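Local coordinates for protein L-lysine 6-monooxygenase involved in desferrioxamine biosynthesis (Erwinia amylovora CFBP1430, PDB 5O8R) that catalyses the NADPH- and FAD-dependent N6-hydroxylation of L-lysine, a step in the biosynthesis of the siderophore desferrioxamine, at residues T196-G201 / M338-H343; P233-K238 / K268-G273. All blocks are in the same frame, centred on the assembly; numbering follows the deposited sequence. Where two conformers were deposited one is given.

Contact 1. Residues T196-G201 / M338-H343. With NAP (NADP nicotinamide-adenine-dinucleotide phosphate), chain D.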
# COMPACT_ATOMS: atom_id res chain seq x y z
N THR A 196 -12.03 -13.64 27.00
CA THR A 196 -11.08 -12.59 27.28
C THR A 196 -9.77 -13.09 26.81
O THR A 196 -9.50 -14.24 26.94
CB THR A 196 -11.02 -12.36 28.78
OG1 THR A 196 -12.27 -11.84 29.18
CG2 THR A 196 -9.92 -11.43 29.18
N VAL A 197 -8.94 -12.21 26.30
CA VAL A 197 -7.70 -12.62 25.68
C VAL A 197 -6.66 -11.85 26.38
O VAL A 197 -6.73 -10.64 26.39
CB VAL A 197 -7.71 -12.32 24.19
CG1 VAL A 197 -6.35 -12.57 23.59
CG2 VAL A 197 -8.69 -13.25 23.51
N LEU A 198 -5.73 -12.56 27.01
CA LEU A 198 -4.82 -11.95 27.95
C LEU A 198 -3.41 -12.02 27.39
O LEU A 198 -2.92 -13.09 27.09
CB LEU A 198 -4.93 -12.65 29.27
CG LEU A 198 -4.18 -11.80 30.29
CD1 LEU A 198 -5.03 -11.41 31.47
CD2 LEU A 198 -2.96 -12.54 30.76
N GLY A 199 -2.78 -10.87 27.23
CA GLY A 199 -1.49 -10.74 26.51
C GLY A 199 -1.67 -10.00 25.19
O GLY A 199 -2.75 -10.10 24.62
N SER A 200 -0.66 -9.23 24.75
CA SER A 200 -0.80 -8.41 23.53
C SER A 200 0.32 -8.58 22.52
O SER A 200 0.58 -7.69 21.70
CB SER A 200 -1.00 -6.93 23.87
OG SER A 200 0.11 -6.39 24.56
N GLY A 201 0.93 -9.75 22.53
CA GLY A 201 1.74 -10.13 21.42
C GLY A 201 0.94 -10.52 20.19
O GLY A 201 -0.28 -10.38 20.15
N MET A 338 -5.07 -17.47 27.27
CA MET A 338 -3.91 -16.95 27.93
C MET A 338 -2.78 -16.91 26.89
O MET A 338 -2.15 -17.91 26.59
CB MET A 338 -3.59 -17.85 29.08
CG MET A 338 -2.52 -17.24 29.94
SD MET A 338 -3.20 -16.17 31.20
CE MET A 338 -4.31 -17.30 32.01
N ALA A 339 -2.53 -15.73 26.32
CA ALA A 339 -1.73 -15.56 25.11
C ALA A 339 -0.45 -14.92 25.57
O ALA A 339 -0.03 -13.86 25.07
CB ALA A 339 -2.48 -14.68 24.10
N THR A 340 0.18 -15.60 26.51
CA THR A 340 1.27 -15.04 27.32
C THR A 340 2.62 -15.57 26.94
O THR A 340 3.62 -15.25 27.59
CB THR A 340 1.05 -15.30 28.82
OG1 THR A 340 0.68 -16.67 29.03
CG2 THR A 340 -0.08 -14.44 29.29
N GLY A 341 2.66 -16.38 25.89
CA GLY A 341 3.92 -16.74 25.28
C GLY A 341 4.55 -18.08 25.64
O GLY A 341 3.84 -19.08 25.86
N TYR A 342 5.89 -18.08 25.59
CA TYR A 342 6.72 -19.28 25.68
C TYR A 342 7.92 -18.87 26.50
O TYR A 342 8.27 -17.71 26.48
CB TYR A 342 7.09 -19.68 24.27
CG TYR A 342 5.86 -20.11 23.49
CD1 TYR A 342 5.00 -19.22 22.90
CD2 TYR A 342 5.56 -21.42 23.39
CE1 TYR A 342 3.85 -19.65 22.24
CE2 TYR A 342 4.44 -21.88 22.72
CZ TYR A 342 3.58 -21.01 22.16
OH TYR A 342 2.47 -21.56 21.52
N HIS A 343 8.55 -19.78 27.23
CA HIS A 343 9.74 -19.42 28.02
C HIS A 343 10.64 -20.67 27.90
O HIS A 343 10.08 -21.76 27.76
CB HIS A 343 9.34 -18.99 29.48
CG HIS A 343 8.91 -17.53 29.64
ND1 HIS A 343 9.70 -16.57 30.26
CD2 HIS A 343 7.77 -16.88 29.28
CE1 HIS A 343 9.07 -15.41 30.26
NE2 HIS A 343 7.90 -15.57 29.68
PA NAP D . 4.65 -12.63 23.57
O1A NAP D . 5.79 -13.19 24.44
O2A NAP D . 4.79 -11.30 22.81
O5B NAP D . 3.24 -12.60 24.35
C5B NAP D . 3.27 -12.19 25.71
C4B NAP D . 2.22 -11.15 25.99
O4B NAP D . 1.71 -11.63 27.21
C3B NAP D . 2.79 -9.73 26.14
O3B NAP D . 1.93 -8.65 25.67
C2B NAP D . 3.07 -9.76 27.64
O2B NAP D . 3.23 -8.46 28.25
C1B NAP D . 1.86 -10.56 28.11
N9A NAP D . 1.92 -11.01 29.53
C8A NAP D . 2.83 -11.79 30.20
N7A NAP D . 2.47 -11.87 31.52
C5A NAP D . 1.35 -11.15 31.67
C6A NAP D . 0.45 -10.80 32.75
N6A NAP D . 0.73 -11.30 33.94
N1A NAP D . -0.63 -9.99 32.53
C2A NAP D . -0.92 -9.51 31.29
N3A NAP D . -0.14 -9.78 30.21
C4A NAP D . 0.98 -10.58 30.36
O3 NAP D . 4.45 -13.88 22.55
PN NAP D . 3.21 -14.38 21.66
O1N NAP D . 3.13 -15.85 21.94
O2N NAP D . 1.93 -13.49 21.85
O5D NAP D . 3.91 -14.31 20.18
C5D NAP D . 5.10 -13.54 19.87
C4D NAP D . 6.40 -14.30 20.19
O4D NAP D . 6.41 -15.37 19.27
C3D NAP D . 7.69 -13.46 20.02
O3D NAP D . 8.69 -13.54 21.08
C2D NAP D . 8.27 -13.92 18.70
O2D NAP D . 9.62 -14.40 18.81
C1D NAP D . 7.31 -15.03 18.21
N1N NAP D . 6.53 -14.76 16.97
C2N NAP D . 5.38 -15.46 16.77
C3N NAP D . 4.66 -15.27 15.58
C7N NAP D . 3.39 -15.98 15.27
O7N NAP D . 3.17 -16.33 14.09
N7N NAP D . 2.55 -16.15 16.30
C4N NAP D . 5.13 -14.38 14.61
C5N NAP D . 6.31 -13.68 14.85
C6N NAP D . 7.00 -13.90 16.03
P2B NAP D . 4.61 -7.62 28.11
O1X NAP D . 4.59 -6.66 29.30
O2X NAP D . 4.55 -6.96 26.73
O3X NAP D . 5.69 -8.69 28.16
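Leu198 and Met338 are paired at the C-terminal ends of two neighbouring parallel strands, where the sheet of the NADP-binding Rossmann-type domain opens onto its dinucleotide. Strand 194-198 then turns through Gly199, Ser200 and Gly201 into helix 202-212. With Ala204, the two glycines fit the GxGxxA fingerprint of such a strand-turn-helix unit. A single backbone hydrogen bond joins the segments: Ala339 N donates to Leu198 O at 2.8 Å, and the C=O...N angle of 164° shows the amide arriving almost head-on to the carbonyl.

One group of apolar contacts lies on the sheet face that carries Leu198 and Met338. These two side chains run side by side in the same direction, with CD2 of Leu198 3.7 Å from SD of Met338, whose chain is bent at chi2 and chi3. Leu198 holds its CG anti to the backbone N (chi1 -168°), and its CD2 also lies over the face of the adenine at C2A. The hydroxyl of Thr340 bonds to the carbonyl of Trp164, while the methyl CG2 meets CD2 of Leu198. A second group faces helix 202-212, where Val197 CG1 meets Ala339 CB and both residues touch Ala204.

The remaining interactions are with the NADP bound between the segments. The adenosine ribose lies close to the backbone of both segments: O4B is 3.4 Å from CA of Gly199 and 3.4 Å from CA of Thr340. Gly201 and Gly341 bring bare CA atoms near the diphosphate, and the ring edge of Tyr342 meets O1N in its plane. Ser200, a binding residue for NADP, has its OG near O3B of the same ribose and bonded to Thr226, while its backbone N donates to O3B at 2.8 Å, with an N-H...O angle of 156°.

Contact 2. Residues P233-K238 / K268-G273. With NAP (NADP nicotinamide-adenine-dinucleotide phosphate), chain D.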
# COMPACT_ATOMS: atom_id res chain seq x y z
N PRO A 233 2.75 -1.97 17.53
CA PRO A 233 3.24 -2.69 16.38
C PRO A 233 4.69 -3.11 16.54
O PRO A 233 5.48 -2.43 17.21
CB PRO A 233 3.13 -1.65 15.25
CG PRO A 233 3.38 -0.37 15.94
CD PRO A 233 2.77 -0.51 17.30
N LEU A 234 5.03 -4.20 15.89
CA LEU A 234 6.40 -4.64 15.76
C LEU A 234 7.15 -3.66 14.84
O LEU A 234 6.77 -3.53 13.71
CB LEU A 234 6.39 -6.03 15.15
CG LEU A 234 7.78 -6.58 14.78
CD1 LEU A 234 8.42 -7.06 16.07
CD2 LEU A 234 7.76 -7.65 13.69
N GLU A 235 8.24 -3.02 15.28
CA GLU A 235 8.91 -1.96 14.47
C GLU A 235 9.56 -2.50 13.22
O GLU A 235 10.60 -3.11 13.28
CB GLU A 235 9.95 -1.19 15.29
CG GLU A 235 10.45 0.13 14.71
CD GLU A 235 11.09 1.02 15.79
OE1 GLU A 235 10.50 1.15 16.89
OE2 GLU A 235 12.20 1.58 15.58
N TYR A 236 8.94 -2.23 12.09
CA TYR A 236 9.39 -2.75 10.82
C TYR A 236 10.02 -1.70 9.84
O TYR A 236 10.15 -1.92 8.61
CB TYR A 236 8.21 -3.47 10.16
CG TYR A 236 8.64 -4.75 9.48
CD1 TYR A 236 9.20 -5.81 10.23
CD2 TYR A 236 8.51 -4.91 8.08
CE1 TYR A 236 9.61 -6.98 9.61
CE2 TYR A 236 8.91 -6.08 7.45
CZ TYR A 236 9.46 -7.12 8.21
OH TYR A 236 9.88 -8.29 7.58
N THR A 237 10.46 -0.59 10.40
CA THR A 237 11.03 0.43 9.56
C THR A 237 12.48 0.08 9.37
O THR A 237 13.14 -0.44 10.28
CB THR A 237 10.83 1.82 10.14
OG1 THR A 237 11.15 1.83 11.54
CG2 THR A 237 9.38 2.20 9.94
N LYS A 238 12.94 0.39 8.16
CA LYS A 238 14.09 -0.27 7.57
C LYS A 238 15.39 0.12 8.18
O LYS A 238 16.28 -0.72 8.32
CB LYS A 238 14.13 -0.01 6.09
CG LYS A 238 12.95 -0.63 5.38
CD LYS A 238 13.04 -0.32 3.92
CE LYS A 238 12.26 -1.28 3.09
NZ LYS A 238 11.63 -0.54 1.96
N LYS A 268 11.47 -4.03 23.80
CA LYS A 268 10.26 -4.85 23.66
C LYS A 268 9.64 -4.94 22.24
O LYS A 268 9.34 -6.04 21.75
CB LYS A 268 9.18 -4.35 24.63
CG LYS A 268 9.06 -5.15 25.91
CD LYS A 268 8.47 -6.53 25.68
CE LYS A 268 8.20 -7.24 27.00
NZ LYS A 268 9.39 -7.29 27.90
N ASN A 269 9.46 -3.76 21.61
CA ASN A 269 8.69 -3.62 20.34
C ASN A 269 9.48 -3.93 19.04
O ASN A 269 8.95 -3.71 17.93
CB ASN A 269 7.94 -2.25 20.26
CG ASN A 269 8.81 -1.08 19.79
OD1 ASN A 269 9.69 -0.61 20.50
ND2 ASN A 269 8.51 -0.56 18.59
N LEU A 270 10.71 -4.43 19.20
CA LEU A 270 11.58 -4.82 18.08
C LEU A 270 11.42 -6.30 17.71
O LEU A 270 11.68 -6.70 16.57
CB LEU A 270 13.05 -4.52 18.42
CG LEU A 270 13.58 -3.23 19.09
CD1 LEU A 270 14.91 -2.88 18.44
CD2 LEU A 270 12.70 -1.99 19.06
N TYR A 271 10.99 -7.11 18.69
CA TYR A 271 10.77 -8.57 18.51
C TYR A 271 9.40 -9.07 19.01
O TYR A 271 8.94 -10.12 18.55
CB TYR A 271 11.90 -9.40 19.16
CG TYR A 271 12.04 -9.36 20.71
CD1 TYR A 271 12.37 -8.15 21.40
CD2 TYR A 271 11.91 -10.53 21.48
CE1 TYR A 271 12.53 -8.12 22.78
CE2 TYR A 271 12.04 -10.49 22.88
CZ TYR A 271 12.37 -9.29 23.52
OH TYR A 271 12.53 -9.24 24.88
N LYS A 272 8.80 -8.38 19.99
CA LYS A 272 7.39 -8.56 20.37
C LYS A 272 6.66 -7.40 19.78
O LYS A 272 7.24 -6.41 19.34
CB LYS A 272 7.19 -8.57 21.88
CG LYS A 272 7.89 -9.73 22.54
CD LYS A 272 7.85 -9.65 24.05
CE LYS A 272 8.23 -10.99 24.67
NZ LYS A 272 7.45 -11.19 25.92
N GLY A 273 5.36 -7.51 19.79
CA GLY A 273 4.58 -6.54 19.08
C GLY A 273 3.92 -7.22 17.91
O GLY A 273 4.44 -8.17 17.33
PA NAP D . 4.65 -12.63 23.57
O1A NAP D . 5.79 -13.19 24.44
O2A NAP D . 4.79 -11.30 22.81
O5B NAP D . 3.24 -12.60 24.35
C5B NAP D . 3.27 -12.19 25.71
C4B NAP D . 2.22 -11.15 25.99
O4B NAP D . 1.71 -11.63 27.21
C3B NAP D . 2.79 -9.73 26.14
O3B NAP D . 1.93 -8.65 25.67
C2B NAP D . 3.07 -9.76 27.64
O2B NAP D . 3.23 -8.46 28.25
C1B NAP D . 1.86 -10.56 28.11
N9A NAP D . 1.92 -11.01 29.53
C8A NAP D . 2.83 -11.79 30.20
N7A NAP D . 2.47 -11.87 31.52
C5A NAP D . 1.35 -11.15 31.67
C6A NAP D . 0.45 -10.80 32.75
N6A NAP D . 0.73 -11.30 33.94
N1A NAP D . -0.63 -9.99 32.53
C2A NAP D . -0.92 -9.51 31.29
N3A NAP D . -0.14 -9.78 30.21
C4A NAP D . 0.98 -10.58 30.36
O3 NAP D . 4.45 -13.88 22.55
PN NAP D . 3.21 -14.38 21.66
O1N NAP D . 3.13 -15.85 21.94
O2N NAP D . 1.93 -13.49 21.85
O5D NAP D . 3.91 -14.31 20.18
C5D NAP D . 5.10 -13.54 19.87
C4D NAP D . 6.40 -14.30 20.19
O4D NAP D . 6.41 -15.37 19.27
C3D NAP D . 7.69 -13.46 20.02
O3D NAP D . 8.69 -13.54 21.08
C2D NAP D . 8.27 -13.92 18.70
O2D NAP D . 9.62 -14.40 18.81
C1D NAP D . 7.31 -15.03 18.21
N1N NAP D . 6.53 -14.76 16.97
C2N NAP D . 5.38 -15.46 16.77
C3N NAP D . 4.66 -15.27 15.58
C7N NAP D . 3.39 -15.98 15.27
O7N NAP D . 3.17 -16.33 14.09
N7N NAP D . 2.55 -16.15 16.30
C4N NAP D . 5.13 -14.38 14.61
C5N NAP D . 6.31 -13.68 14.85
C6N NAP D . 7.00 -13.90 16.03
P2B NAP D . 4.61 -7.62 28.11
O1X NAP D . 4.59 -6.66 29.30
O2X NAP D . 4.55 -6.96 26.73
O3X NAP D . 5.69 -8.69 28.16
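Leu234 and Gly273 bring their backbones to 4.2 Å between CA atoms, while Glu235 N donates to Asn269 O at 2.8 Å and 169°, joining two irregular segments. A further backbone bond, from Lys272 N to Lys268 O, closes the turn that presents Asn269 O to this donor.

Leu234 lays its CD1 against the backbone of that turn, 3.3 Å from Leu270 O. Glu235 reaches out with CG anti to the backbone N (chi1 -165°), and its extended chain delivers OE1 to ND2 of Asn269 at 3.1 Å. The amide nitrogen approaches OE1 from the anti side, somewhat out of the carboxylate plane, and the two flat groups are turned 48° apart. OE2 bonds to Thr240 and forms a salt bridge with Arg230 of the second subunit.

From the other side of the turn, Lys272 leaves toward the cofactor. Its CG lies over one face of the Tyr271 ring, near the rim, and its NZ donates to the diphosphate oxygen O1A at 3.0 Å. Lys268 passes the 2'-phosphate with CE nearest to O3X, its NZ 4.0 Å from that oxygen, too far to hydrogen-bond. Two lysines on one turn thus place positive charge near the diphosphate and the 2'-phosphate, probably favouring the anionic cofactor, while the carboxylate of Glu235, shared among an amide, a hydroxyl and a guanidinium, couples this cofactor-binding turn to the subunit interface.

In the fold
From the N terminus, the chain enters contact 1 on strand 194-198, passes through helix 202-212 and strand 221-225, and reaches 233-238. It then makes a short excursion through helices 238-241, 246-252 and 262-266, which contact 2 closes after 29 intervening residues at 268-273. Helix 276-290 and strand 297-300 follow, and strands 303-311, 315-322 and 327-333 intervene before strand 335-338, where contact 1 closes a loop of 136 residues. Contact 2 is nested within contact 1. Their centres lie about 17 Å apart and their nearest atoms about 5 Å apart, without touching; NADP, touched by both, spans from the end of the parallel sheet to the loops flanking helices 238-241 to 262-266.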